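Local coordinates for protein putative ManD family dehydratase (Pantoea ananatis, PDB 3T6C) that dehydrates D-gluconate to 2-dehydro-3-deoxy-D-gluconate with low activity in vitro, using one magnesium ion per subunit, at residues T345-S349 with N361-D365. Numbering follows the deposited sequence.
Sequences TAWHS and NMHLD. With GCO (D-gluconic acid), chain D.
At the C-terminal end of a barrel strand in the enolase-like domain, the loop that carries the substrate-binding H348 folds back against helix 355-367, and W347 meets N361, L364 and D365, with N361 the main partner on the helix side. The indole and the D365 carboxylate slide past each other with their planes 12° apart, and OD1 of D365 approaches the CD1-NE1 rim obliquely, 3.1 Å from CD1 of W347. This is not an indole hydrogen bond, since the N-H of W347 makes a poor angle with that oxygen. L364 instead brings its CB to 3.7 Å from NE1 of W347, also obliquely. CB of T345 lies 3.8 Å above the indole plane of W347, displaced toward the rim, on the side where OD1 of D365 also sits and opposite CB of L364.

Two waters complete the polar bridging. The first donates to OD1 of D365 (2.8 Å) and accepts from OG1 of T345 and N of W347, linking the strand end to the helix. The second donates to both O of H348 and OD1 of N361, while ND2 of N361 reaches the same H348 carbonyl directly in a weak, long bond (3.4 Å, 148°). The carbonyl of the ligand-binding H348 is thus linked to N361 mainly through the second water.

H348 itself points away from the helix: with CG anti to its backbone N (chi1 174°), NE2 donates to O5 of gluconate over 2.8 Å, and ND1 is hydrogen-bonded to H321. On the helix side, OD2 of D365 takes a hydrogen bond from Q374. Q374 of strand 374-375 touches W347 and N361, and helix 328-340 meets T345 and W347 through A335 and L364 through A331, so the contact lies between these two elements, with I322 also against W347 and N361.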
# COMPACT_ATOMS: atom_id res chain seq x y z
N THR A 345 -3.60 -8.47 26.95
CA THR A 345 -5.00 -8.89 27.20
C THR A 345 -5.67 -8.05 28.29
O THR A 345 -5.01 -7.66 29.28
CB THR A 345 -5.11 -10.40 27.56
OG1 THR A 345 -4.58 -10.60 28.89
CG2 THR A 345 -4.31 -11.25 26.58
N ALA A 346 -6.93 -7.66 28.05
CA ALA A 346 -7.75 -7.11 29.13
C ALA A 346 -9.14 -7.72 28.91
O ALA A 346 -10.10 -6.98 28.54
CB ALA A 346 -7.77 -5.56 28.90
N TRP A 347 -9.37 -8.91 29.43
CA TRP A 347 -10.67 -9.55 29.18
C TRP A 347 -11.78 -8.78 29.87
O TRP A 347 -11.63 -8.33 31.00
CB TRP A 347 -10.67 -11.01 29.68
CG TRP A 347 -9.50 -11.85 29.17
CD1 TRP A 347 -8.55 -12.47 29.93
CD2 TRP A 347 -9.18 -12.14 27.81
NE1 TRP A 347 -7.66 -13.15 29.13
CE2 TRP A 347 -8.00 -12.95 27.83
CE3 TRP A 347 -9.76 -11.80 26.57
CZ2 TRP A 347 -7.44 -13.49 26.68
CZ3 TRP A 347 -9.14 -12.30 25.40
CH2 TRP A 347 -8.01 -13.13 25.48
N HIS A 348 -12.93 -8.71 29.19
CA HIS A 348 -14.14 -8.06 29.76
C HIS A 348 -14.68 -8.85 30.95
O HIS A 348 -14.81 -10.10 30.88
CB HIS A 348 -15.15 -7.96 28.62
CG HIS A 348 -16.52 -7.45 29.01
ND1 HIS A 348 -17.57 -8.32 29.24
CD2 HIS A 348 -17.02 -6.20 29.16
CE1 HIS A 348 -18.66 -7.62 29.53
NE2 HIS A 348 -18.37 -6.33 29.45
N SER A 349 -14.83 -8.16 32.09
CA SER A 349 -15.31 -8.84 33.30
C SER A 349 -16.03 -7.93 34.30
O SER A 349 -15.47 -7.67 35.37
CB SER A 349 -14.10 -9.49 33.95
OG SER A 349 -14.55 -10.53 34.82
N ASN A 361 -11.22 -16.25 32.91
CA ASN A 361 -10.41 -15.06 32.59
C ASN A 361 -9.09 -15.12 33.35
O ASN A 361 -8.01 -14.85 32.80
CB ASN A 361 -11.07 -13.75 33.01
CG ASN A 361 -12.25 -13.38 32.17
OD1 ASN A 361 -12.43 -13.83 31.04
ND2 ASN A 361 -13.04 -12.42 32.71
N MET A 362 -9.18 -15.45 34.64
CA MET A 362 -8.01 -15.35 35.50
C MET A 362 -7.00 -16.49 35.24
O MET A 362 -5.80 -16.29 35.43
CB MET A 362 -8.43 -15.30 36.97
CG MET A 362 -8.99 -13.91 37.27
SD MET A 362 -9.44 -13.76 38.98
CE MET A 362 -10.09 -12.06 38.97
N HIS A 363 -7.49 -17.68 34.84
CA HIS A 363 -6.59 -18.76 34.47
C HIS A 363 -5.81 -18.42 33.20
O HIS A 363 -4.61 -18.70 33.12
CB HIS A 363 -7.34 -20.07 34.34
CG HIS A 363 -7.65 -20.71 35.66
ND1 HIS A 363 -7.37 -22.04 35.93
CD2 HIS A 363 -8.21 -20.21 36.78
CE1 HIS A 363 -7.76 -22.33 37.16
NE2 HIS A 363 -8.29 -21.24 37.70
N LEU A 364 -6.48 -17.82 32.23
CA LEU A 364 -5.78 -17.24 31.07
C LEU A 364 -4.81 -16.16 31.52
O LEU A 364 -3.64 -16.16 31.09
CB LEU A 364 -6.77 -16.65 30.06
CG LEU A 364 -7.52 -17.72 29.23
CD1 LEU A 364 -8.90 -17.14 28.85
CD2 LEU A 364 -6.71 -18.07 28.00
N ASP A 365 -5.27 -15.24 32.36
CA ASP A 365 -4.39 -14.18 32.84
C ASP A 365 -3.13 -14.70 33.49
O ASP A 365 -2.05 -14.16 33.23
CB ASP A 365 -5.10 -13.33 33.90
CG ASP A 365 -6.26 -12.50 33.37
OD1 ASP A 365 -6.35 -12.20 32.16
OD2 ASP A 365 -7.09 -12.11 34.24
C1 GCO D . -17.32 -2.73 30.58
C2 GCO D . -18.49 -2.79 29.67
C3 GCO D . -19.81 -3.11 30.36
C4 GCO D . -20.88 -3.42 29.34
C5 GCO D . -21.79 -4.51 29.87
C6 GCO D . -22.89 -4.91 28.90
O1A GCO D . -17.29 -3.34 31.68
O1B GCO D . -16.27 -2.15 30.15
O2 GCO D . -18.45 -1.70 28.80
O3 GCO D . -20.12 -2.00 31.12
O4 GCO D . -21.62 -2.24 29.10
O5 GCO D . -21.02 -5.61 30.17
O6 GCO D . -23.72 -5.95 29.36
O HOH W 1 -6.71 -9.85 30.65
O HOH W 2 -14.41 -12.52 29.59